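Local coordinates for protein acetyl-CoA acetyltransferase (Elizabethkingia anophelis NUHP1, PDB 6BN2) that probably joins two acetyl-CoA molecules into acetoacetyl-CoA, or runs the reverse cleavage, as a thiolase-family acetyltransferase that works through a cysteine thioester, at residues D233-L238 with T250-S255; E169-E174 with F327-L332; T20-F25 with G355-S360. All blocks are in the same frame, centred on the assembly; numbering follows the deposited sequence.

All three contacts are buried, but contact 3 is the most central: its centre lies about 8 Å from that of the chain, against about 22 Å for the centre of contact 1 and 19 Å for that of contact 2. Contacts 1 and 2 share a region beside helix 179-198 and touch where Ser328 OG bonds to Asn253 O. Contact 1 also reaches contact 3, Ser255 packing on His356. The chemistry changes with place: contact 1 is a loop-to-loop join with few apolar touches, a bridging water and a calcium ion next to it; contact 2 rests on one valine methyl between two helices; contact 3 packs a methionine sulfur against the loop carrying the predicted catalytic histidine.

Contact 1: D233-L238 with T250-S255; sequences DRIPTL and TAANAS. With CA (calcium ion), chain B.
Where Leu238 CB packs on Thr250 CB at 4.1 Å, the flat group behind the threonine is the carboxamide of Asn253: its OD1 takes Thr250 N at 2.9 Å from above the amide plane, 44° out of it, while ND2 at the far corner bonds to Asp183 OD1 and Thr248 O. The N-H points almost straight at OD1, 171°. Thr250 returns the grip, since OG1 sits between its own backbone N and carbonyl carbon and receives Asn253 N at 3.2 Å and, more weakly, Ala252 N. The same hydroxyl donates to water 1, which in turn donates to Ile235 O, a water bridge between 233-238 and 250-255. The apolar side is small: Ala252 CB meets Leu238 CD1 at 3.4 Å, tighter than usual for two carbons, and Ile235 CG1 at 3.9 Å. Arg179 of helix 179-198 bonds to both Ile235 O and Leu238 O, tying the 3-10 turn to that helix. Further along the loop of 250-255, Ala254 O binds the calcium ion at 2.5 Å together with water 2 and Tyr190 OH, and Ala252 belongs to the same metal site. The pair of bonds between Thr250 and Asn253 includes an ST motif, and it shapes a loop consistent with the cation-binding loop of potassium-dependent acetoacetyl-CoA thiolases.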
ATOM      1  N   ASP A 233     -24.039 -24.633 -21.891  1.00 38.32           N
ATOM      2  CA  ASP A 233     -24.123 -26.077 -22.071  0.53 41.62           C
ATOM      3  C   ASP A 233     -22.786 -26.773 -21.844  1.00 43.82           C
ATOM      4  O   ASP A 233     -22.767 -27.990 -21.631  1.00 45.87           O
ATOM      5  CB  ASP A 233     -24.664 -26.409 -23.465  0.53 44.74           C
ATOM      6  CG  ASP A 233     -23.739 -25.953 -24.582  0.53 46.39           C
ATOM      7  OD1 ASP A 233     -22.906 -25.054 -24.351  0.53 46.05           O
ATOM      8  OD2 ASP A 233     -23.861 -26.492 -25.703  0.53 54.15           O
ATOM      9  N   ARG A 234     -21.676 -26.036 -21.885  1.00 40.83           N
ATOM     10  CA  ARG A 234     -20.367 -26.621 -21.629  1.00 42.68           C
ATOM     11  C   ARG A 234     -20.021 -26.655 -20.149  1.00 38.51           C
ATOM     12  O   ARG A 234     -19.154 -27.442 -19.748  1.00 40.39           O
ATOM     13  CB  ARG A 234     -19.282 -25.841 -22.379  1.00 43.05           C
ATOM     14  N   ILE A 235     -20.688 -25.827 -19.341  1.00 34.51           N
ATOM     15  CA  ILE A 235     -20.314 -25.677 -17.930  1.00 28.88           C
ATOM     16  C   ILE A 235     -20.269 -27.011 -17.180  1.00 31.76           C
ATOM     17  O   ILE A 235     -19.261 -27.276 -16.505  1.00 32.29           O
ATOM     18  CB  ILE A 235     -21.230 -24.639 -17.254  1.00 28.43           C
ATOM     19  CG1 ILE A 235     -20.817 -23.228 -17.684  1.00 28.71           C
ATOM     20  CG2 ILE A 235     -21.196 -24.772 -15.732  1.00 29.40           C
ATOM     21  CD1 ILE A 235     -21.708 -22.108 -17.166  1.00 29.98           C
ATOM     22  N   PRO A 236     -21.281 -27.884 -17.254  1.00 33.92           N
ATOM     23  CA  PRO A 236     -21.230 -29.128 -16.465  1.00 36.86           C
ATOM     24  C   PRO A 236     -20.191 -30.130 -16.943  1.00 39.60           C
ATOM     25  O   PRO A 236     -20.009 -31.158 -16.276  1.00 39.53           O
ATOM     26  CB  PRO A 236     -22.644 -29.709 -16.618  1.00 42.50           C
ATOM     27  CG  PRO A 236     -23.467 -28.636 -17.241  1.00 44.36           C
ATOM     28  CD  PRO A 236     -22.528 -27.803 -18.035  1.00 37.97           C
ATOM     29  N   THR A 237     -19.521 -29.882 -18.071  1.00 37.76           N
ATOM     30  CA  THR A 237     -18.554 -30.815 -18.630  1.00 41.45           C
ATOM     31  C   THR A 237     -17.116 -30.322 -18.554  1.00 39.67           C
ATOM     32  O   THR A 237     -16.203 -31.085 -18.896  1.00 38.27           O
ATOM     33  CB  THR A 237     -18.891 -31.117 -20.100  1.00 48.14           C
ATOM     34  OG1 THR A 237     -18.686 -29.936 -20.887  1.00 54.68           O
ATOM     35  CG2 THR A 237     -20.332 -31.547 -20.227  1.00 50.51           C
ATOM     36  N   LEU A 238     -16.891 -29.079 -18.136  1.00 32.04           N
ATOM     37  CA  LEU A 238     -15.545 -28.533 -18.096  1.00 31.01           C
ATOM     38  C   LEU A 238     -14.676 -29.316 -17.111  1.00 34.16           C
ATOM     39  O   LEU A 238     -15.180 -29.865 -16.125  1.00 34.57           O
ATOM     40  CB  LEU A 238     -15.575 -27.061 -17.694  1.00 30.97           C
ATOM     41  CG  LEU A 238     -16.171 -26.074 -18.692  1.00 34.54           C
ATOM     42  CD1 LEU A 238     -16.171 -24.708 -18.067  1.00 29.10           C
ATOM     43  CD2 LEU A 238     -15.368 -26.062 -19.970  1.00 38.10           C
ATOM     44  N   THR A 250     -13.866 -25.115 -11.612  1.00 22.69           N
ATOM     45  CA  THR A 250     -13.563 -25.083 -13.041  1.00 22.96           C
ATOM     46  C   THR A 250     -13.271 -23.656 -13.485  1.00 21.33           C
ATOM     47  O   THR A 250     -13.431 -22.692 -12.732  1.00 22.36           O
ATOM     48  CB  THR A 250     -14.714 -25.614 -13.902  1.00 23.47           C
ATOM     49  OG1 THR A 250     -15.788 -24.664 -13.861  1.00 25.08           O
ATOM     50  CG2 THR A 250     -15.207 -26.977 -13.412  1.00 26.30           C
ATOM     51  N   ALA A 251     -12.874 -23.528 -14.754  1.00 23.31           N
ATOM     52  CA  ALA A 251     -12.649 -22.198 -15.312  1.00 24.74           C
ATOM     53  C   ALA A 251     -13.929 -21.377 -15.332  1.00 26.26           C
ATOM     54  O   ALA A 251     -13.874 -20.143 -15.268  1.00 26.54           O
ATOM     55  CB  ALA A 251     -12.069 -22.305 -16.726  1.00 28.86           C
ATOM     56  N   ALA A 252     -15.087 -22.034 -15.429  1.00 24.10           N
ATOM     57  CA  ALA A 252     -16.352 -21.311 -15.496  1.00 23.40           C
ATOM     58  C   ALA A 252     -16.908 -20.934 -14.139  1.00 23.55           C
ATOM     59  O   ALA A 252     -17.598 -19.916 -14.035  1.00 22.12           O
ATOM     60  CB  ALA A 252     -17.411 -22.134 -16.230  1.00 22.17           C
ATOM     61  N   ASN A 253     -16.673 -21.734 -13.100  1.00 21.32           N
ATOM     62  CA  ASN A 253     -17.251 -21.405 -11.800  1.00 18.50           C
ATOM     63  C   ASN A 253     -16.247 -20.735 -10.871  1.00 18.54           C
ATOM     64  O   ASN A 253     -16.608 -20.345  -9.754  1.00 18.41           O
ATOM     65  CB  ASN A 253     -17.920 -22.655 -11.163  1.00 21.20           C
ATOM     66  CG  ASN A 253     -16.933 -23.744 -10.723  1.00 21.26           C
ATOM     67  OD1 ASN A 253     -15.803 -23.462 -10.328  1.00 21.34           O
ATOM     68  ND2 ASN A 253     -17.396 -24.998 -10.739  1.00 22.51           N
ATOM     69  N   ALA A 254     -15.018 -20.535 -11.336  1.00 19.67           N
ATOM     70  CA  ALA A 254     -14.058 -19.641 -10.709  1.00 21.24           C
ATOM     71  C   ALA A 254     -14.131 -18.289 -11.401  1.00 24.19           C
ATOM     72  O   ALA A 254     -14.579 -18.179 -12.544  1.00 30.20           O
ATOM     73  CB  ALA A 254     -12.643 -20.207 -10.825  1.00 20.41           C
ATOM     74  N   SER A 255     -13.693 -17.247 -10.706  1.00 21.79           N
ATOM     75  CA  SER A 255     -13.569 -15.963 -11.369  0.64 23.40           C
ATOM     76  C   SER A 255     -12.411 -16.009 -12.364  1.00 25.45           C
ATOM     77  O   SER A 255     -11.636 -16.972 -12.428  1.00 28.51           O
ATOM     78  CB  SER A 255     -13.370 -14.836 -10.350  0.64 24.74           C
ATOM     79  OG  SER A 255     -12.164 -14.992  -9.614  0.64 26.01           O
TER
HETATM   80 CA    CA B 401     -15.732 -17.730 -14.733  0.67 40.60          CA
HETATM   81  O   HOH W   1     -18.069 -25.514 -14.575  1.00 28.24           O
HETATM   82  O   HOH W   2     -16.258 -15.781 -15.760  1.00 44.37           O

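Contact 2: E169-E174 with F327-L332; sequences ELCAKE and FSVVGL
Val329 carries this contact through a single methyl, CG2, which comes up against the backbone of helix 169-174 at Ala172. It lies 3.6 Å from Ala172 CA and 3.7 Å from Ala172 CB, close enough to rest on the helix surface itself, which the small alanine leaves accessible. A chi1 of 64° puts CG1 of Val329 between the backbone N and the carbonyl carbon and leaves CG2 anti to the N, the branch that meets the other helix. Beside it, Cys171 SG closes the contact at 4.1 Å from the same CG2, its sulfur swung fully away from the backbone N. No hydrogen bond crosses between the two segments, and the three residues that touch are all buried.

The next shell fixes both helices. Glu169 OE1 accepts the backbone N-H groups of Thr248 and Val249, so a buried carboxylate ties the start of helix 169-174 to the chain entering 250-255, and Ala172 packs on Thr248. Across the contact, Phe327 stands at the N-cap of helix 328-338, and its carbonyl O receives Gly331 N at 3.2 Å. Ser328 OG bonds to Asn253 O, anchoring that helix end to the same loop. Helix 179-198 lies next to both partners: its Gln182 touches Ala172, while Phe185 and Ala186 touch Ser328. Helix 328-338 itself follows strand 320-323, an outermost strand of the large mixed sheet within this chain, and packs on the short helix 169-174.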
ATOM      1  N   GLU A 169     -10.854 -25.553  -3.278  1.00 19.21           N
ATOM      2  CA  GLU A 169     -11.249 -26.956  -3.188  1.00 20.44           C
ATOM      3  C   GLU A 169     -11.313 -27.425  -1.736  1.00 21.31           C
ATOM      4  O   GLU A 169     -12.163 -28.253  -1.381  1.00 22.28           O
ATOM      5  CB  GLU A 169     -10.275 -27.838  -3.972  1.00 23.53           C
ATOM      6  CG  GLU A 169     -10.347 -27.701  -5.489  1.00 22.91           C
ATOM      7  CD  GLU A 169     -11.578 -28.375  -6.090  1.00 26.00           C
ATOM      8  OE1 GLU A 169     -11.682 -28.412  -7.334  1.00 26.52           O
ATOM      9  OE2 GLU A 169     -12.446 -28.864  -5.335  1.00 26.16           O
ATOM     10  N   LEU A 170     -10.392 -26.941  -0.896  1.00 21.19           N
ATOM     11  CA  LEU A 170     -10.453 -27.260   0.526  1.00 22.25           C
ATOM     12  C   LEU A 170     -11.775 -26.790   1.119  1.00 22.22           C
ATOM     13  O   LEU A 170     -12.418 -27.510   1.899  1.00 23.48           O
ATOM     14  CB  LEU A 170      -9.272 -26.602   1.252  1.00 22.10           C
ATOM     15  CG  LEU A 170      -9.181 -26.760   2.767  1.00 25.33           C
ATOM     16  CD1 LEU A 170      -8.917 -28.224   3.145  1.00 30.48           C
ATOM     17  CD2 LEU A 170      -8.076 -25.841   3.310  1.00 24.82           C
ATOM     18  N   CYS A 171     -12.199 -25.583   0.737  1.00 21.00           N
ATOM     19  CA  CYS A 171     -13.464 -25.043   1.213  1.00 21.09           C
ATOM     20  C   CYS A 171     -14.644 -25.886   0.731  1.00 22.29           C
ATOM     21  O   CYS A 171     -15.559 -26.193   1.509  1.00 22.59           O
ATOM     22  CB  CYS A 171     -13.578 -23.585   0.751  1.00 19.86           C
ATOM     23  SG  CYS A 171     -15.103 -22.745   1.265  1.00 22.16           S
ATOM     24  N   ALA A 172     -14.633 -26.285  -0.547  1.00 21.21           N
ATOM     25  CA  ALA A 172     -15.718 -27.112  -1.079  1.00 21.84           C
ATOM     26  C   ALA A 172     -15.850 -28.415  -0.308  1.00 23.38           C
ATOM     27  O   ALA A 172     -16.965 -28.884  -0.043  1.00 24.21           O
ATOM     28  CB  ALA A 172     -15.479 -27.406  -2.559  1.00 21.47           C
ATOM     29  N   LYS A 173     -14.716 -29.019   0.046  1.00 23.97           N
ATOM     30  CA  LYS A 173     -14.727 -30.295   0.751  1.00 25.74           C
ATOM     31  C   LYS A 173     -15.253 -30.127   2.170  1.00 26.65           C
ATOM     32  O   LYS A 173     -16.138 -30.870   2.612  1.00 27.96           O
ATOM     33  CB  LYS A 173     -13.312 -30.878   0.756  1.00 26.31           C
ATOM     34  CG  LYS A 173     -13.177 -32.211   1.477  1.00 31.87           C
ATOM     35  CD  LYS A 173     -11.709 -32.620   1.562  1.00 48.02           C
ATOM     36  CE  LYS A 173     -10.899 -31.587   2.346  1.00 60.74           C
ATOM     37  NZ  LYS A 173      -9.422 -31.774   2.227  1.00 63.75           N
ATOM     38  N   GLU A 174     -14.715 -29.140   2.896  1.00 26.13           N
ATOM     39  CA  GLU A 174     -15.076 -28.950   4.297  1.00 27.81           C
ATOM     40  C   GLU A 174     -16.532 -28.531   4.457  1.00 27.37           C
ATOM     41  O   GLU A 174     -17.190 -28.927   5.424  1.00 28.95           O
ATOM     42  CB  GLU A 174     -14.154 -27.906   4.931  1.00 30.38           C
ATOM     43  CG  GLU A 174     -14.585 -27.436   6.313  1.00 46.25           C
ATOM     44  CD  GLU A 174     -14.277 -28.450   7.402  1.00 59.40           C
ATOM     45  OE1 GLU A 174     -13.401 -29.314   7.172  1.00 59.81           O
ATOM     46  OE2 GLU A 174     -14.913 -28.387   8.479  1.00 64.73           O
ATOM     47  N   PHE A 327     -14.501 -17.250  -6.114  1.00 18.88           N
ATOM     48  CA  PHE A 327     -14.908 -18.544  -6.642  1.00 18.07           C
ATOM     49  C   PHE A 327     -16.378 -18.723  -6.289  1.00 16.51           C
ATOM     50  O   PHE A 327     -16.849 -18.179  -5.282  1.00 17.43           O
ATOM     51  CB  PHE A 327     -14.104 -19.708  -6.023  1.00 17.86           C
ATOM     52  CG  PHE A 327     -12.618 -19.612  -6.243  1.00 16.54           C
ATOM     53  CD1 PHE A 327     -12.031 -20.243  -7.327  1.00 18.31           C
ATOM     54  CD2 PHE A 327     -11.818 -18.892  -5.364  1.00 18.45           C
ATOM     55  CE1 PHE A 327     -10.668 -20.162  -7.541  1.00 21.77           C
ATOM     56  CE2 PHE A 327     -10.447 -18.795  -5.575  1.00 21.38           C
ATOM     57  CZ  PHE A 327      -9.874 -19.426  -6.666  1.00 20.58           C
ATOM     58  N   SER A 328     -17.099 -19.491  -7.107  1.00 17.05           N
ATOM     59  CA  SER A 328     -18.481 -19.804  -6.748  1.00 15.19           C
ATOM     60  C   SER A 328     -18.542 -20.454  -5.370  1.00 19.50           C
ATOM     61  O   SER A 328     -19.469 -20.198  -4.586  1.00 19.38           O
ATOM     62  CB  SER A 328     -19.120 -20.720  -7.791  1.00 17.75           C
ATOM     63  OG  SER A 328     -19.291 -20.049  -9.039  1.00 18.98           O
ATOM     64  N   VAL A 329     -17.552 -21.292  -5.048  1.00 19.48           N
ATOM     65  CA  VAL A 329     -17.596 -21.961  -3.750  1.00 21.09           C
ATOM     66  C   VAL A 329     -17.459 -20.962  -2.612  1.00 20.26           C
ATOM     67  O   VAL A 329     -18.049 -21.155  -1.542  1.00 20.89           O
ATOM     68  CB  VAL A 329     -16.525 -23.066  -3.664  1.00 22.29           C
ATOM     69  CG1 VAL A 329     -15.103 -22.479  -3.756  1.00 21.42           C
ATOM     70  CG2 VAL A 329     -16.715 -23.898  -2.374  1.00 23.01           C
ATOM     71  N   VAL A 330     -16.708 -19.880  -2.813  1.00 19.20           N
ATOM     72  CA  VAL A 330     -16.590 -18.854  -1.779  1.00 20.93           C
ATOM     73  C   VAL A 330     -17.930 -18.165  -1.564  1.00 23.97           C
ATOM     74  O   VAL A 330     -18.371 -17.961  -0.424  1.00 20.76           O
ATOM     75  CB  VAL A 330     -15.479 -17.855  -2.145  1.00 24.84           C
ATOM     76  CG1 VAL A 330     -15.512 -16.623  -1.226  1.00 25.68           C
ATOM     77  CG2 VAL A 330     -14.129 -18.562  -2.070  1.00 23.73           C
ATOM     78  N   GLY A 331     -18.617 -17.819  -2.655  1.00 18.07           N
ATOM     79  CA  GLY A 331     -19.931 -17.211  -2.510  1.00 18.20           C
ATOM     80  C   GLY A 331     -20.882 -18.124  -1.768  1.00 19.33           C
ATOM     81  O   GLY A 331     -21.565 -17.709  -0.823  1.00 18.67           O
ATOM     82  N   LEU A 332     -20.912 -19.397  -2.166  1.00 17.38           N
ATOM     83  CA  LEU A 332     -21.812 -20.353  -1.532  1.00 16.94           C
ATOM     84  C   LEU A 332     -21.447 -20.578  -0.071  1.00 17.79           C
ATOM     85  O   LEU A 332     -22.331 -20.680   0.786  1.00 19.77           O
ATOM     86  CB  LEU A 332     -21.783 -21.678  -2.289  1.00 18.66           C
ATOM     87  CG  LEU A 332     -22.442 -21.613  -3.669  1.00 17.62           C
ATOM     88  CD1 LEU A 332     -22.082 -22.821  -4.515  1.00 20.04           C
ATOM     89  CD2 LEU A 332     -23.962 -21.507  -3.512  1.00 21.29           C
TER

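Contact 3: T20-F25 with G355-S360; sequences TPMGSF and GHPLGS
Met22 starts with CG beside its backbone N (chi1 -72°), runs straight through chi2, then bends at chi3 (-82°), which lays its sulfur over the turn Gly355-Pro357. SD comes within 3.5 Å of Pro357 CD and 3.6 Å of Gly355 O, while Met22 CG meets Pro357 CG at 3.9 Å. The methionine chain and the proline ring cross at about a right angle, so the thioether lies across the CG-CD side of the ring. Gly355 takes a positive phi of 110° where the chain leaves helix 351-354; a CB there would be jammed against the carbonyl O of the residue before and stand only 3.7 Å from Met22 CB. Gly355-Pro357 is the GHP of the GGxxxxGHP-type thiolase signature that carries the catalytic histidine, and His356 is predicted to act as a proton acceptor. Its CB is directed away from 20-25; ND1 is hydrogen-bonded to Ser361 OG, and Leu358 CD2 lies 3.8 Å over one ring face, offset toward the rim. Asn258 spans both segments, OD1 taking the N-H of His356 and ND2 giving to Gly23 O; it thus holds the histidine's backbone and strand 12-24 together where no direct hydrogen bond does. Pro357 O receives Ser360 N at 2.9 Å as helix 358-375 begins, and Pro357 also packs on Glu124 of strand 117-125.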
ATOM      1  N   THR A  20     -14.726   1.665 -13.929  1.00 14.04           N
ATOM      2  CA  THR A  20     -14.621   1.326 -15.345  1.00 14.72           C
ATOM      3  C   THR A  20     -15.393   0.030 -15.609  1.00 13.63           C
ATOM      4  O   THR A  20     -15.668  -0.739 -14.683  1.00 14.16           O
ATOM      5  CB  THR A  20     -13.150   1.151 -15.773  1.00 14.71           C
ATOM      6  OG1 THR A  20     -12.617  -0.054 -15.200  1.00 12.28           O
ATOM      7  CG2 THR A  20     -12.277   2.327 -15.311  1.00 15.85           C
ATOM      8  N   PRO A  21     -15.736  -0.256 -16.868  1.00 14.79           N
ATOM      9  CA  PRO A  21     -16.092  -1.637 -17.193  1.00 16.22           C
ATOM     10  C   PRO A  21     -14.867  -2.513 -16.964  1.00 14.95           C
ATOM     11  O   PRO A  21     -13.733  -2.034 -16.916  1.00 16.88           O
ATOM     12  CB  PRO A  21     -16.483  -1.583 -18.685  1.00 16.77           C
ATOM     13  CG  PRO A  21     -16.404  -0.117 -19.106  1.00 18.51           C
ATOM     14  CD  PRO A  21     -15.507   0.545 -18.087  1.00 17.05           C
ATOM     15  N   MET A  22     -15.091  -3.811 -16.825  1.00 14.19           N
ATOM     16  CA  MET A  22     -13.986  -4.724 -16.593  1.00 15.40           C
ATOM     17  C   MET A  22     -13.642  -5.442 -17.883  1.00 16.88           C
ATOM     18  O   MET A  22     -14.524  -5.972 -18.561  1.00 17.44           O
ATOM     19  CB  MET A  22     -14.315  -5.701 -15.469  1.00 16.77           C
ATOM     20  CG  MET A  22     -14.294  -4.985 -14.138  1.00 16.47           C
ATOM     21  SD  MET A  22     -14.744  -6.025 -12.774  1.00 20.81           S
ATOM     22  CE  MET A  22     -16.532  -5.984 -12.875  1.00 19.16           C
ATOM     23  N   GLY A  23     -12.360  -5.423 -18.230  1.00 15.12           N
ATOM     24  CA  GLY A  23     -11.885  -6.129 -19.402  1.00 14.78           C
ATOM     25  C   GLY A  23     -11.422  -7.536 -19.054  1.00 15.32           C
ATOM     26  O   GLY A  23     -11.003  -7.821 -17.928  1.00 16.66           O
ATOM     27  N   SER A  24     -11.508  -8.415 -20.039  1.00 15.90           N
ATOM     28  CA  SER A  24     -11.049  -9.788 -19.902  0.72 14.32           C
ATOM     29  C   SER A  24      -9.529  -9.840 -19.994  1.00 16.28           C
ATOM     30  O   SER A  24      -8.885  -8.918 -20.498  1.00 18.44           O
ATOM     31  CB  SER A  24     -11.664 -10.682 -20.987  0.72 17.41           C
ATOM     32  OG  SER A  24     -13.070 -10.764 -20.849  0.72 21.41           O
ATOM     33  N   PHE A  25      -8.966 -10.948 -19.523  1.00 15.63           N
ATOM     34  CA  PHE A  25      -7.516 -11.135 -19.546  1.00 15.37           C
ATOM     35  C   PHE A  25      -7.023 -11.091 -20.989  1.00 16.59           C
ATOM     36  O   PHE A  25      -7.537 -11.815 -21.852  1.00 18.88           O
ATOM     37  CB  PHE A  25      -7.173 -12.477 -18.898  1.00 14.99           C
ATOM     38  CG  PHE A  25      -5.704 -12.677 -18.605  1.00 16.88           C
ATOM     39  CD1 PHE A  25      -5.036 -13.785 -19.096  1.00 18.45           C
ATOM     40  CD2 PHE A  25      -5.005 -11.767 -17.821  1.00 17.52           C
ATOM     41  CE1 PHE A  25      -3.687 -13.978 -18.806  1.00 19.39           C
ATOM     42  CE2 PHE A  25      -3.662 -11.961 -17.539  1.00 17.34           C
ATOM     43  CZ  PHE A  25      -3.010 -13.068 -18.036  1.00 16.71           C
ATOM     44  N   GLY A 355     -15.967 -10.402 -13.596  1.00 18.44           N
ATOM     45  CA  GLY A 355     -14.527 -10.245 -13.562  1.00 19.48           C
ATOM     46  C   GLY A 355     -14.028  -9.756 -12.212  1.00 17.44           C
ATOM     47  O   GLY A 355     -14.781  -9.308 -11.345  1.00 16.30           O
ATOM     48  N   HIS A 356     -12.708  -9.806 -12.061  1.00 16.00           N
ATOM     49  CA  HIS A 356     -12.079  -9.640 -10.754  1.00 14.02           C
ATOM     50  C   HIS A 356     -10.658  -9.080 -10.902  1.00 13.55           C
ATOM     51  O   HIS A 356      -9.668  -9.802 -10.757  1.00 15.72           O
ATOM     52  CB  HIS A 356     -12.081 -10.989 -10.026  1.00 15.56           C
ATOM     53  CG  HIS A 356     -11.493 -10.959  -8.658  1.00 18.38           C
ATOM     54  ND1 HIS A 356     -11.406  -9.806  -7.903  1.00 22.09           N
ATOM     55  CD2 HIS A 356     -10.960 -11.949  -7.904  1.00 21.73           C
ATOM     56  CE1 HIS A 356     -10.834 -10.090  -6.742  1.00 22.88           C
ATOM     57  NE2 HIS A 356     -10.568 -11.384  -6.716  1.00 20.96           N
ATOM     58  N   PRO A 357     -10.524  -7.749 -11.186  1.00 13.99           N
ATOM     59  CA  PRO A 357      -9.202  -7.098 -11.134  1.00 12.40           C
ATOM     60  C   PRO A 357      -8.832  -6.885  -9.681  1.00 13.05           C
ATOM     61  O   PRO A 357      -9.472  -6.087  -8.991  1.00 14.06           O
ATOM     62  CB  PRO A 357      -9.431  -5.761 -11.865  1.00 13.98           C
ATOM     63  CG  PRO A 357     -10.919  -5.810 -12.388  1.00 12.54           C
ATOM     64  CD  PRO A 357     -11.597  -6.781 -11.458  1.00 15.41           C
ATOM     65  N   LEU A 358      -7.823  -7.626  -9.199  1.00 14.27           N
ATOM     66  CA  LEU A 358      -7.671  -7.825  -7.753  1.00 11.95           C
ATOM     67  C   LEU A 358      -7.789  -6.527  -6.952  1.00 12.58           C
ATOM     68  O   LEU A 358      -8.590  -6.437  -6.015  1.00 13.82           O
ATOM     69  CB  LEU A 358      -6.317  -8.484  -7.442  1.00 13.42           C
ATOM     70  CG  LEU A 358      -5.969  -9.770  -8.197  1.00 14.41           C
ATOM     71  CD1 LEU A 358      -4.632 -10.320  -7.625  1.00 14.31           C
ATOM     72  CD2 LEU A 358      -7.074 -10.811  -8.096  1.00 16.80           C
ATOM     73  N   GLY A 359      -6.968  -5.523  -7.279  1.00 11.55           N
ATOM     74  CA  GLY A 359      -6.891  -4.333  -6.437  1.00 12.35           C
ATOM     75  C   GLY A 359      -8.088  -3.415  -6.521  1.00 12.27           C
ATOM     76  O   GLY A 359      -8.224  -2.536  -5.663  1.00 13.02           O
ATOM     77  N   SER A 360      -8.969  -3.621  -7.506  1.00 12.75           N
ATOM     78  CA  SER A 360     -10.160  -2.799  -7.673  1.00 11.44           C
ATOM     79  C   SER A 360     -11.410  -3.431  -7.085  1.00 12.59           C
ATOM     80  O   SER A 360     -12.307  -2.702  -6.659  1.00 13.86           O
ATOM     81  CB  SER A 360     -10.382  -2.517  -9.172  1.00 12.96           C
ATOM     82  OG  SER A 360     -11.619  -1.832  -9.395  1.00 15.13           O
TER